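Succinoglycan biosynthesis protein (PDB 3B55) is of unknown cellular role but binds calcium and belongs to the erythromycin esterase-like family, so it may be a hydrolase. Local coordinates at residues N40-W45 and N391-T396; A48-L53 and D381-D386; Y373-V378 and L430-K435; D386-N391 and A426-V431. The protein carries 1 engineered substitution. All coordinates share one frame; numbering follows the deposited sequence.

Interaction 1: residues N40-W45 and N391-T396; sequences NQIAKW and NGVTKT
The hydroxyl oxygen of Thr394, OG1, is the polar atom that several groups of the other helix close around. It lies 3.6 Å from Trp45 CG and 3.8 Å from Ile42 CG2. These are packing contacts, and OG1 sits over one face of the indole, towards its rim. The methyl group of Thr394 covers the six-membered ring beside it. CG2 makes an off-centre CH-pi contact there, 4.2 Å from the centroid of the Trp45 six-membered ring. The indole reaches this place because its CG is anti to the backbone N (chi1 -178°), which extends the ring from the helix towards Thr394. Its far end meets the start of the other segment, where Trp45 CZ2 comes within 3.3 Å of Asn391 N. One turn earlier, Ile42 CG1 packs on Val393 CG2 at 4.1 Å. The axes of the short helical segments come within 9.3 Å and make an angle of 102°. Trp45 and Thr394 carry most of the contact. Around it, Tyr37 packs against both Ile42 and Val393. His49 stacks on Trp45, and helix 39-49 then leads into edge strand 51-53, which pairs with the strand preceding helix 392-398.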
loop_
_atom_site.group_PDB
_atom_site.type_symbol
_atom_site.label_atom_id
_atom_site.label_comp_id
_atom_site.label_asym_id
_atom_site.label_seq_id
_atom_site.Cartn_x
_atom_site.Cartn_y
_atom_site.Cartn_z
ATOM N N ASN A 40 -22.535 19.289 14.909
ATOM C CA ASN A 40 -23.736 18.971 14.151
ATOM C C ASN A 40 -23.774 19.890 12.937
ATOM O O ASN A 40 -24.301 19.521 11.888
ATOM C CB ASN A 40 -24.989 19.161 15.006
ATOM C CG ASN A 40 -25.093 18.138 16.123
ATOM O OD1 ASN A 40 -25.081 16.931 15.878
ATOM N ND2 ASN A 40 -25.193 18.617 17.361
ATOM N N GLN A 41 -23.201 21.085 13.087
ATOM C CA GLN A 41 -23.145 22.059 11.998
ATOM C C GLN A 41 -22.041 21.661 11.024
ATOM O O GLN A 41 -22.147 21.867 9.812
ATOM C CB GLN A 41 -22.867 23.465 12.541
ATOM C CG GLN A 41 -24.009 24.020 13.369
ATOM C CD GLN A 41 -25.310 24.089 12.583
ATOM O OE1 GLN A 41 -25.484 24.951 11.722
ATOM N NE2 GLN A 41 -26.225 23.167 12.869
ATOM N N ILE A 42 -20.976 21.088 11.566
ATOM C CA ILE A 42 -19.857 20.648 10.746
ATOM C C ILE A 42 -20.356 19.577 9.778
ATOM O O ILE A 42 -20.026 19.600 8.594
ATOM C CB ILE A 42 -18.729 20.061 11.623
ATOM C CG1 ILE A 42 -18.070 21.182 12.436
ATOM C CG2 ILE A 42 -17.711 19.339 10.758
ATOM C CD1 ILE A 42 -17.097 20.691 13.496
ATOM N N ALA A 43 -21.163 18.650 10.295
ATOM C CA ALA A 43 -21.711 17.558 9.495
ATOM C C ALA A 43 -22.621 18.067 8.380
ATOM O O ALA A 43 -22.866 17.361 7.401
ATOM C CB ALA A 43 -22.471 16.591 10.386
ATOM N N LYS A 44 -23.128 19.287 8.537
ATOM C CA LYS A 44 -23.999 19.880 7.535
ATOM C C LYS A 44 -23.160 20.572 6.470
ATOM O O LYS A 44 -23.561 20.653 5.311
ATOM C CB LYS A 44 -24.964 20.876 8.185
ATOM C CG LYS A 44 -26.045 20.220 9.041
ATOM C CD LYS A 44 -27.432 20.563 8.512
ATOM C CE LYS A 44 -28.517 19.623 9.051
ATOM N NZ LYS A 44 -29.253 20.143 10.241
ATOM N N TRP A 45 -21.994 21.069 6.870
ATOM C CA TRP A 45 -21.081 21.736 5.944
ATOM C C TRP A 45 -20.482 20.649 5.050
ATOM O O TRP A 45 -20.267 20.856 3.855
ATOM C CB TRP A 45 -19.970 22.437 6.728
ATOM C CG TRP A 45 -18.984 23.205 5.896
ATOM C CD1 TRP A 45 -18.944 24.561 5.714
ATOM C CD2 TRP A 45 -17.878 22.669 5.157
ATOM N NE1 TRP A 45 -17.877 24.903 4.913
ATOM C CE2 TRP A 45 -17.205 23.761 4.559
ATOM C CE3 TRP A 45 -17.385 21.374 4.945
ATOM C CZ2 TRP A 45 -16.068 23.596 3.760
ATOM C CZ3 TRP A 45 -16.250 21.208 4.149
ATOM C CH2 TRP A 45 -15.604 22.316 3.568
ATOM N N ASN A 391 -13.430 25.211 5.032
ATOM C CA ASN A 391 -13.428 26.580 5.563
ATOM C C ASN A 391 -14.077 26.591 6.946
ATOM O O ASN A 391 -14.593 25.576 7.415
ATOM C CB ASN A 391 -14.241 27.540 4.677
ATOM C CG ASN A 391 -13.821 27.508 3.217
ATOM O OD1 ASN A 391 -12.644 27.660 2.889
ATOM N ND2 ASN A 391 -14.790 27.315 2.331
ATOM N N GLY A 392 -14.046 27.754 7.590
ATOM C CA GLY A 392 -14.649 27.913 8.904
ATOM C C GLY A 392 -14.220 26.938 9.980
ATOM O O GLY A 392 -13.082 26.467 9.997
ATOM N N VAL A 393 -15.150 26.642 10.882
ATOM C CA VAL A 393 -14.900 25.735 11.993
ATOM C C VAL A 393 -14.530 24.331 11.520
ATOM O O VAL A 393 -13.778 23.623 12.185
ATOM C CB VAL A 393 -16.133 25.651 12.921
ATOM C CG1 VAL A 393 -16.398 27.018 13.549
ATOM C CG2 VAL A 393 -17.348 25.198 12.129
ATOM N N THR A 394 -15.055 23.934 10.366
ATOM C CA THR A 394 -14.770 22.612 9.822
ATOM C C THR A 394 -13.286 22.478 9.539
ATOM O O THR A 394 -12.698 21.417 9.727
ATOM C CB THR A 394 -15.536 22.360 8.515
ATOM O OG1 THR A 394 -16.939 22.509 8.751
ATOM C CG2 THR A 394 -15.267 20.955 8.008
ATOM N N LYS A 395 -12.689 23.566 9.073
ATOM C CA LYS A 395 -11.272 23.584 8.768
ATOM C C LYS A 395 -10.470 23.388 10.047
ATOM O O LYS A 395 -9.526 22.602 10.086
ATOM C CB LYS A 395 -10.907 24.916 8.114
ATOM C CG LYS A 395 -9.452 25.051 7.716
ATOM C CD LYS A 395 -9.231 26.349 6.952
ATOM C CE LYS A 395 -7.781 26.514 6.524
ATOM N NZ LYS A 395 -7.608 27.669 5.597
ATOM N N THR A 396 -10.861 24.106 11.094
ATOM C CA THR A 396 -10.193 24.036 12.395
ATOM C C THR A 396 -10.352 22.652 13.009
ATOM O O THR A 396 -9.408 22.082 13.539
ATOM C CB THR A 396 -10.793 25.066 13.376
ATOM O OG1 THR A 396 -10.725 26.376 12.796
ATOM C CG2 THR A 396 -10.032 25.051 14.699
#

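Interaction 2: residues A48-L53 and D381-D386; sequences AHAKPL and DQFFID
This is the antiparallel pairing at one edge of the mixed central sheet, where the short strand 51-53 lies along strand 382-386. Lys51 and Phe384 form a hydrogen-bonded pair. Lys51 N gives a nearly straight bond of 2.7 Å to Phe384 O, and Phe384 N returns one of 2.9 Å to Lys51 O. Pro52 faces Phe383 in the next, non-hydrogen-bonded pair. Leu53 N also bonds to Gln382 O, but it approaches from 45° above the carbonyl plane.

The side chains of Lys51, Leu53 and Phe384 share one face of the sheet. Lys51 CB lies over the Phe384 ring in a CH-pi contact, 3.8 Å from its centroid and 17° off the normal. Leu53 CD1 comes in at the edge of the same ring, 3.4 Å from Phe384 CD1. Met71 and Leu68 of helix 68-72 also pack on Phe384. Ala50 CB packs closely on Phe383 CD2 at 3.2 Å. Ile385 CD1 packs 3.7 Å from His49 CB, just ahead of strand 51-53.

Lys51 bends at chi2 and chi4, which brings NZ back towards the carbonyl of His49. There a single water accepts from Lys51 NZ at 3.0 Å, accepts from Asp386 N and donates to His49 O.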
loop_
_atom_site.group_PDB
_atom_site.type_symbol
_atom_site.label_atom_id
_atom_site.label_comp_id
_atom_site.label_asym_id
_atom_site.label_seq_id
_atom_site.Cartn_x
_atom_site.Cartn_y
_atom_site.Cartn_z
ATOM N N ALA A 48 -22.901 19.675 2.284
ATOM C CA ALA A 48 -22.983 20.657 1.214
ATOM C C ALA A 48 -21.762 20.647 0.299
ATOM O O ALA A 48 -21.840 21.093 -0.843
ATOM C CB ALA A 48 -23.175 22.050 1.807
ATOM N N HIS A 49 -20.635 20.141 0.790
ATOM C CA HIS A 49 -19.418 20.106 -0.021
ATOM C C HIS A 49 -19.013 18.708 -0.472
ATOM O O HIS A 49 -18.023 18.535 -1.184
ATOM C CB HIS A 49 -18.257 20.745 0.743
ATOM C CG HIS A 49 -18.364 22.233 0.856
ATOM N ND1 HIS A 49 -19.350 22.853 1.592
ATOM C CD2 HIS A 49 -17.635 23.226 0.293
ATOM C CE1 HIS A 49 -19.228 24.164 1.474
ATOM N NE2 HIS A 49 -18.195 24.416 0.691
ATOM N N ALA A 50 -19.780 17.710 -0.057
ATOM C CA ALA A 50 -19.478 16.340 -0.429
ATOM C C ALA A 50 -19.849 16.074 -1.878
ATOM O O ALA A 50 -20.885 16.543 -2.357
ATOM C CB ALA A 50 -20.221 15.370 0.491
ATOM N N LYS A 51 -18.983 15.331 -2.571
ATOM C CA LYS A 51 -19.213 14.955 -3.962
ATOM C C LYS A 51 -19.826 13.562 -3.864
ATOM O O LYS A 51 -19.157 12.612 -3.457
ATOM C CB LYS A 51 -17.890 14.896 -4.732
ATOM C CG LYS A 51 -17.125 16.226 -4.766
ATOM C CD LYS A 51 -17.900 17.303 -5.512
ATOM C CE LYS A 51 -17.126 18.620 -5.575
ATOM N NZ LYS A 51 -16.874 19.224 -4.232
ATOM N N PRO A 52 -21.111 13.419 -4.231
ATOM C CA PRO A 52 -21.788 12.120 -4.160
ATOM C C PRO A 52 -21.265 11.021 -5.071
ATOM O O PRO A 52 -20.981 11.245 -6.246
ATOM C CB PRO A 52 -23.236 12.472 -4.475
ATOM C CG PRO A 52 -23.092 13.577 -5.453
ATOM C CD PRO A 52 -22.011 14.435 -4.809
ATOM N N LEU A 53 -21.145 9.831 -4.499
ATOM C CA LEU A 53 -20.699 8.647 -5.215
ATOM C C LEU A 53 -21.962 7.825 -5.409
ATOM O O LEU A 53 -22.631 7.450 -4.445
ATOM C CB LEU A 53 -19.675 7.873 -4.385
ATOM C CG LEU A 53 -18.202 7.925 -4.795
ATOM C CD1 LEU A 53 -17.947 9.043 -5.786
ATOM C CD2 LEU A 53 -17.356 8.082 -3.541
ATOM N N ASP A 381 -25.018 7.624 0.774
ATOM C CA ASP A 381 -24.459 6.285 0.900
ATOM C C ASP A 381 -22.938 6.298 0.782
ATOM O O ASP A 381 -22.251 5.673 1.583
ATOM C CB ASP A 381 -25.062 5.369 -0.166
ATOM C CG ASP A 381 -26.536 5.094 0.070
ATOM O OD1 ASP A 381 -27.292 4.982 -0.920
ATOM O OD2 ASP A 381 -26.940 4.977 1.250
ATOM N N GLN A 382 -22.428 7.003 -0.227
ATOM C CA GLN A 382 -20.990 7.128 -0.471
ATOM C C GLN A 382 -20.718 8.519 -1.044
ATOM O O GLN A 382 -21.539 9.071 -1.780
ATOM C CB GLN A 382 -20.490 6.105 -1.503
ATOM C CG GLN A 382 -20.890 4.662 -1.276
ATOM C CD GLN A 382 -22.286 4.376 -1.758
ATOM O OE1 GLN A 382 -22.772 5.002 -2.708
ATOM N NE2 GLN A 382 -22.939 3.417 -1.123
ATOM N N PHE A 383 -19.556 9.073 -0.715
ATOM C CA PHE A 383 -19.178 10.387 -1.213
ATOM C C PHE A 383 -17.724 10.674 -0.892
ATOM O O PHE A 383 -17.123 10.002 -0.055
ATOM C CB PHE A 383 -20.046 11.479 -0.576
ATOM C CG PHE A 383 -19.860 11.612 0.913
ATOM C CD1 PHE A 383 -20.566 10.798 1.796
ATOM C CD2 PHE A 383 -18.970 12.545 1.435
ATOM C CE1 PHE A 383 -20.391 10.915 3.176
ATOM C CE2 PHE A 383 -18.787 12.671 2.811
ATOM C CZ PHE A 383 -19.497 11.856 3.685
ATOM N N PHE A 384 -17.148 11.649 -1.584
ATOM C CA PHE A 384 -15.785 12.033 -1.286
ATOM C C PHE A 384 -15.731 13.544 -1.170
ATOM O O PHE A 384 -16.680 14.242 -1.545
ATOM C CB PHE A 384 -14.786 11.500 -2.320
ATOM C CG PHE A 384 -14.982 12.018 -3.718
ATOM C CD1 PHE A 384 -16.033 11.561 -4.511
ATOM C CD2 PHE A 384 -14.049 12.886 -4.277
ATOM C CE1 PHE A 384 -16.142 11.951 -5.840
ATOM C CE2 PHE A 384 -14.151 13.283 -5.606
ATOM C CZ PHE A 384 -15.202 12.811 -6.391
ATOM N N ILE A 385 -14.633 14.054 -0.633
ATOM C CA ILE A 385 -14.512 15.487 -0.437
ATOM C C ILE A 385 -13.064 15.912 -0.332
ATOM O O ILE A 385 -12.214 15.143 0.123
ATOM C CB ILE A 385 -15.258 15.902 0.849
ATOM C CG1 ILE A 385 -15.050 17.388 1.129
ATOM C CG2 ILE A 385 -14.782 15.050 2.016
ATOM C CD1 ILE A 385 -16.116 17.973 2.041
ATOM N N ASP A 386 -12.787 17.142 -0.756
ATOM C CA ASP A 386 -11.435 17.678 -0.693
ATOM C C ASP A 386 -11.266 18.364 0.661
ATOM O O ASP A 386 -11.804 19.453 0.887
ATOM C CB ASP A 386 -11.208 18.700 -1.807
ATOM C CG ASP A 386 -9.738 19.030 -2.001
ATOM O OD1 ASP A 386 -8.993 19.028 -1.000
ATOM O OD2 ASP A 386 -9.333 19.305 -3.152
HETATM O O HOH W 1 -15.068 18.758 -1.842
HETATM O O HOH W 2 -24.347 8.327 -2.512
#

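Interaction 3: residues Y373-V378 and L430-K435; sequences YIFGQV and LVQIQK
Phe375 is the first residue of 373-378 to meet strand 429-433. Its ring receives Leu430 CD2 over one face in a CH-pi contact, with the methyl carbon 3.5 Å from the ring centroid and 24° off the normal. The two side chains come from opposite directions. Phe375 CB rests against the end of the Gln432 side chain, whose amide plane lies only 24° from that of the ring.

The backbone of Phe375 carries the polar half of the contact. Its O accepts 2.9 Å from Gln434 NE2 and also 3.2 Å from Val378 N. Gly376 follows, and its CA comes 3.4 Å from Gln434 OE1. Beyond Gln377, Val378 O accepts the second bond of Gln434 NE2, at 3.0 Å and on a lone pair of the carbonyl. Both acceptors lie close to the plane of the Gln434 amide, so its two N-H groups are used on two carbonyls and its rotation is fixed. The bend of the Gln434 chain at chi2 (-69°) turns the amide towards them. One glutamine thus binds the carbonyls of Phe375 and Val378, three residues apart.

Helix 371-376 packs against both strand 429-433 and helix 39-49. Leu46 of helix 39-49 packs on Phe375, Phe383 of strand 382-386 touches Val378 and Gln434, and Tyr344 of strand 336-344 lies beside Gln434.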
loop_
_atom_site.group_PDB
_atom_site.type_symbol
_atom_site.label_atom_id
_atom_site.label_comp_id
_atom_site.label_asym_id
_atom_site.label_seq_id
_atom_site.Cartn_x
_atom_site.Cartn_y
_atom_site.Cartn_z
ATOM N N TYR A 373 -18.452 8.982 13.240
ATOM C CA TYR A 373 -19.810 9.400 13.570
ATOM C C TYR A 373 -20.185 10.656 12.788
ATOM O O TYR A 373 -21.243 10.722 12.164
ATOM C CB TYR A 373 -19.918 9.716 15.061
ATOM C CG TYR A 373 -21.310 10.122 15.490
ATOM C CD1 TYR A 373 -22.257 9.159 15.835
ATOM C CD2 TYR A 373 -21.696 11.468 15.520
ATOM C CE1 TYR A 373 -23.549 9.513 16.192
ATOM C CE2 TYR A 373 -22.995 11.838 15.881
ATOM C CZ TYR A 373 -23.916 10.846 16.214
ATOM O OH TYR A 373 -25.208 11.173 16.549
ATOM N N ILE A 374 -19.313 11.656 12.851
ATOM C CA ILE A 374 -19.546 12.922 12.186
ATOM C C ILE A 374 -19.734 12.782 10.674
ATOM O O ILE A 374 -20.728 13.273 10.133
ATOM C CB ILE A 374 -18.425 13.906 12.556
ATOM C CG1 ILE A 374 -18.548 14.225 14.055
ATOM C CG2 ILE A 374 -18.522 15.171 11.715
ATOM C CD1 ILE A 374 -17.417 15.054 14.638
ATOM N N PHE A 375 -18.802 12.122 9.990
ATOM C CA PHE A 375 -18.950 11.917 8.549
ATOM C C PHE A 375 -20.121 10.954 8.321
ATOM O O PHE A 375 -20.757 10.962 7.267
ATOM C CB PHE A 375 -17.669 11.321 7.948
ATOM C CG PHE A 375 -16.653 12.354 7.539
ATOM C CD1 PHE A 375 -16.637 12.858 6.245
ATOM C CD2 PHE A 375 -15.729 12.844 8.460
ATOM C CE1 PHE A 375 -15.719 13.837 5.871
ATOM C CE2 PHE A 375 -14.812 13.817 8.101
ATOM C CZ PHE A 375 -14.806 14.317 6.801
ATOM N N GLY A 376 -20.404 10.130 9.325
ATOM C CA GLY A 376 -21.495 9.178 9.223
ATOM C C GLY A 376 -22.875 9.815 9.241
ATOM O O GLY A 376 -23.866 9.150 8.940
ATOM N N GLN A 377 -22.954 11.093 9.604
ATOM C CA GLN A 377 -24.241 11.777 9.635
ATOM C C GLN A 377 -24.596 12.423 8.291
ATOM O O GLN A 377 -25.689 12.975 8.133
ATOM C CB GLN A 377 -24.264 12.834 10.743
ATOM C CG GLN A 377 -24.092 12.265 12.148
ATOM C CD GLN A 377 -24.999 11.076 12.406
ATOM O OE1 GLN A 377 -24.571 9.927 12.310
ATOM N NE2 GLN A 377 -26.260 11.347 12.717
ATOM N N VAL A 378 -23.672 12.364 7.332
ATOM C CA VAL A 378 -23.930 12.918 6.007
ATOM C C VAL A 378 -24.949 11.996 5.339
ATOM O O VAL A 378 -24.760 10.782 5.321
ATOM C CB VAL A 378 -22.641 12.970 5.163
ATOM C CG1 VAL A 378 -22.971 13.318 3.718
ATOM C CG2 VAL A 378 -21.687 14.004 5.754
ATOM N N LEU A 430 -10.884 12.688 1.298
ATOM C CA LEU A 430 -11.543 11.621 2.042
ATOM C C LEU A 430 -12.752 11.040 1.312
ATOM O O LEU A 430 -13.596 11.768 0.792
ATOM C CB LEU A 430 -12.008 12.098 3.422
ATOM C CG LEU A 430 -12.608 10.922 4.219
ATOM C CD1 LEU A 430 -11.587 10.393 5.223
ATOM C CD2 LEU A 430 -13.870 11.353 4.931
ATOM N N VAL A 431 -12.822 9.715 1.288
ATOM C CA VAL A 431 -13.924 9.006 0.665
ATOM C C VAL A 431 -14.657 8.264 1.773
ATOM O O VAL A 431 -14.098 7.358 2.395
ATOM C CB VAL A 431 -13.414 8.004 -0.382
ATOM C CG1 VAL A 431 -14.566 7.157 -0.894
ATOM C CG2 VAL A 431 -12.739 8.758 -1.520
ATOM N N GLN A 432 -15.901 8.659 2.029
ATOM C CA GLN A 432 -16.704 8.036 3.081
ATOM C C GLN A 432 -17.691 7.021 2.508
ATOM O O GLN A 432 -18.374 7.293 1.525
ATOM C CB GLN A 432 -17.481 9.115 3.855
ATOM C CG GLN A 432 -18.380 8.583 4.971
ATOM C CD GLN A 432 -17.610 8.201 6.234
ATOM O OE1 GLN A 432 -18.158 7.577 7.145
ATOM N NE2 GLN A 432 -16.342 8.596 6.302
ATOM N N ILE A 433 -17.744 5.850 3.130
ATOM C CA ILE A 433 -18.653 4.780 2.728
ATOM C C ILE A 433 -19.433 4.462 4.006
ATOM O O ILE A 433 -18.894 3.882 4.954
ATOM C CB ILE A 433 -17.861 3.551 2.228
ATOM C CG1 ILE A 433 -16.918 3.987 1.113
ATOM C CG2 ILE A 433 -18.814 2.478 1.691
ATOM C CD1 ILE A 433 -16.028 2.879 0.605
ATOM N N GLN A 434 -20.699 4.864 4.029
ATOM C CA GLN A 434 -21.536 4.698 5.210
ATOM C C GLN A 434 -21.841 3.269 5.651
ATOM O O GLN A 434 -22.017 3.024 6.844
ATOM C CB GLN A 434 -22.826 5.503 5.029
ATOM C CG GLN A 434 -22.573 6.950 4.587
ATOM C CD GLN A 434 -21.910 7.810 5.666
ATOM O OE1 GLN A 434 -21.002 7.363 6.363
ATOM N NE2 GLN A 434 -22.359 9.057 5.790
ATOM N N LYS A 435 -21.914 2.322 4.722
ATOM C CA LYS A 435 -22.157 0.943 5.142
ATOM C C LYS A 435 -21.300 -0.065 4.388
ATOM O O LYS A 435 -21.329 -0.144 3.162
ATOM C CB LYS A 435 -23.633 0.543 5.008
ATOM C CG LYS A 435 -23.898 -0.813 5.677
ATOM C CD LYS A 435 -25.275 -1.405 5.414
ATOM C CE LYS A 435 -26.300 -0.950 6.442
ATOM N NZ LYS A 435 -25.742 -1.001 7.819
#

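Interaction 4: residues D386-N391 and A426-V431; sequences DLRKAN and AFDILV
Leu387 enters the contact from its CB, which lies against the carbonyl oxygens of Phe427 and Asp428. CG continues past the same two oxygens. At the tip, CD1 comes 3.2 Å from Phe427 O, and both CD1 and CD2 lie 4.1 Å from Leu430 CB. The backbone joins in through Leu387 N, which bonds to Asp428 O at 3.0 Å with a bent angle of 132°. This continues the antiparallel pairing of Asp386 with Ile429 into the short 3-10 segment 387-389.

Arg388 runs beside Asp428. Its CD touches Asp428 CB at 3.5 Å, and this CB lies over one face of the guanidinium. The bend at chi3 (-57°) turns the guanidinium back to Asp386. NE gives a straight bond of 3.0 Å to Asp386 OD1, in the guanidinium plane. NH2 makes the salt bridge to Asp386 OD2 at 2.9 Å and also bonds to Met71 O. OD1 further accepts 2.9 Å from Arg388 N, which forms an Asx turn.

Asp428 instead sends OD2 to Ser338 N of strand 336-344. Its OD1 lies well out of the guanidinium plane, so Arg388 meets Asp428 by packing and longer-range charge alone. Three bonds to the buried Asp386 carboxylate would probably favour its charged form and hold it in one orientation.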
loop_
_atom_site.group_PDB
_atom_site.type_symbol
_atom_site.label_atom_id
_atom_site.label_comp_id
_atom_site.label_asym_id
_atom_site.label_seq_id
_atom_site.Cartn_x
_atom_site.Cartn_y
_atom_site.Cartn_z
ATOM N N ASP A 386 -12.787 17.142 -0.756
ATOM C CA ASP A 386 -11.435 17.678 -0.693
ATOM C C ASP A 386 -11.266 18.364 0.661
ATOM O O ASP A 386 -11.804 19.453 0.887
ATOM C CB ASP A 386 -11.208 18.700 -1.807
ATOM C CG ASP A 386 -9.738 19.030 -2.001
ATOM O OD1 ASP A 386 -8.993 19.028 -1.000
ATOM O OD2 ASP A 386 -9.333 19.305 -3.152
ATOM N N LEU A 387 -10.532 17.720 1.563
ATOM C CA LEU A 387 -10.293 18.264 2.896
ATOM C C LEU A 387 -9.455 19.545 2.843
ATOM O O LEU A 387 -9.513 20.376 3.746
ATOM C CB LEU A 387 -9.585 17.220 3.770
ATOM C CG LEU A 387 -10.287 15.861 3.920
ATOM C CD1 LEU A 387 -9.432 14.929 4.757
ATOM C CD2 LEU A 387 -11.654 16.045 4.551
ATOM N N ARG A 388 -8.677 19.698 1.779
ATOM C CA ARG A 388 -7.834 20.878 1.633
ATOM C C ARG A 388 -8.651 22.135 1.353
ATOM O O ARG A 388 -8.151 23.246 1.496
ATOM C CB ARG A 388 -6.834 20.667 0.500
ATOM C CG ARG A 388 -5.866 19.528 0.728
ATOM C CD ARG A 388 -5.143 19.189 -0.563
ATOM N NE ARG A 388 -6.099 18.864 -1.617
ATOM C CZ ARG A 388 -5.767 18.500 -2.852
ATOM N NH1 ARG A 388 -4.489 18.406 -3.201
ATOM N NH2 ARG A 388 -6.718 18.238 -3.744
ATOM N N LYS A 389 -9.908 21.956 0.963
ATOM C CA LYS A 389 -10.778 23.085 0.647
ATOM C C LYS A 389 -11.721 23.500 1.781
ATOM O O LYS A 389 -12.530 24.402 1.609
ATOM C CB LYS A 389 -11.607 22.768 -0.600
ATOM C CG LYS A 389 -10.798 22.593 -1.878
ATOM C CD LYS A 389 -10.216 23.911 -2.382
ATOM C CE LYS A 389 -9.745 23.779 -3.827
ATOM N NZ LYS A 389 -9.327 25.082 -4.414
ATOM N N ALA A 390 -11.616 22.853 2.936
ATOM C CA ALA A 390 -12.483 23.175 4.073
ATOM C C ALA A 390 -12.325 24.614 4.584
ATOM O O ALA A 390 -11.228 25.167 4.569
ATOM C CB ALA A 390 -12.232 22.197 5.201
ATOM N N ASN A 391 -13.430 25.211 5.032
ATOM C CA ASN A 391 -13.428 26.580 5.563
ATOM C C ASN A 391 -14.077 26.591 6.946
ATOM O O ASN A 391 -14.593 25.576 7.415
ATOM C CB ASN A 391 -14.241 27.540 4.677
ATOM C CG ASN A 391 -13.821 27.508 3.217
ATOM O OD1 ASN A 391 -12.644 27.660 2.889
ATOM N ND2 ASN A 391 -14.790 27.315 2.331
ATOM N N ALA A 426 -3.663 14.304 7.852
ATOM C CA ALA A 426 -3.380 12.972 7.341
ATOM C C ALA A 426 -3.758 12.784 5.871
ATOM O O ALA A 426 -3.025 12.133 5.121
ATOM C CB ALA A 426 -4.097 11.939 8.187
ATOM N N PHE A 427 -4.886 13.358 5.456
ATOM C CA PHE A 427 -5.342 13.200 4.078
ATOM C C PHE A 427 -5.773 14.472 3.361
ATOM O O PHE A 427 -6.319 15.401 3.966
ATOM C CB PHE A 427 -6.521 12.230 4.021
ATOM C CG PHE A 427 -6.247 10.886 4.626
ATOM C CD1 PHE A 427 -5.416 9.972 3.983
ATOM C CD2 PHE A 427 -6.835 10.525 5.837
ATOM C CE1 PHE A 427 -5.174 8.706 4.538
ATOM C CE2 PHE A 427 -6.601 9.262 6.403
ATOM C CZ PHE A 427 -5.767 8.351 5.751
ATOM N N ASP A 428 -5.545 14.488 2.052
ATOM C CA ASP A 428 -5.933 15.609 1.207
ATOM C C ASP A 428 -7.371 15.345 0.747
ATOM O O ASP A 428 -8.161 16.266 0.578
ATOM C CB ASP A 428 -5.032 15.694 -0.037
ATOM C CG ASP A 428 -3.562 15.866 0.307
ATOM O OD1 ASP A 428 -3.229 16.812 1.061
ATOM O OD2 ASP A 428 -2.739 15.058 -0.180
ATOM N N ILE A 429 -7.708 14.074 0.558
ATOM C CA ILE A 429 -9.042 13.711 0.085
ATOM C C ILE A 429 -9.629 12.547 0.869
ATOM O O ILE A 429 -8.955 11.537 1.081
ATOM C CB ILE A 429 -8.980 13.333 -1.408
ATOM C CG1 ILE A 429 -8.407 14.518 -2.199
ATOM C CG2 ILE A 429 -10.381 12.948 -1.930
ATOM C CD1 ILE A 429 -8.013 14.181 -3.625
ATOM N N LEU A 430 -10.884 12.688 1.298
ATOM C CA LEU A 430 -11.543 11.621 2.042
ATOM C C LEU A 430 -12.752 11.040 1.312
ATOM O O LEU A 430 -13.596 11.768 0.792
ATOM C CB LEU A 430 -12.008 12.098 3.422
ATOM C CG LEU A 430 -12.608 10.922 4.219
ATOM C CD1 LEU A 430 -11.587 10.393 5.223
ATOM C CD2 LEU A 430 -13.870 11.353 4.931
ATOM N N VAL A 431 -12.822 9.715 1.288
ATOM C CA VAL A 431 -13.924 9.006 0.665
ATOM C C VAL A 431 -14.657 8.264 1.773
ATOM O O VAL A 431 -14.098 7.358 2.395
ATOM C CB VAL A 431 -13.414 8.004 -0.382
ATOM C CG1 VAL A 431 -14.566 7.157 -0.894
ATOM C CG2 VAL A 431 -12.739 8.758 -1.520
#

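The four contacts lie on one side of the chain's centre, with neighbouring centres 9 to 14 Å apart. Helix 39-49 serves interactions 1 and 2, and along the chain interaction 2 is nested inside the loop closed by interaction 1. Strands 382-386 and 429-433 are neighbours in the mixed sheet and join interactions 2, 3 and 4. Interaction 4 shares Asp386 with interaction 2, Leu430 and Val431 with interaction 3, and Asn391 with interaction 1. Interactions 1 and 2 join the N-terminal helix and edge strand to the C-terminal part; 3 and 4 tie that part together. Interactions 1 to 3 lie away from the calcium site; interaction 4 comes nearest, its Phe427 side chain about 13 Å from the ion.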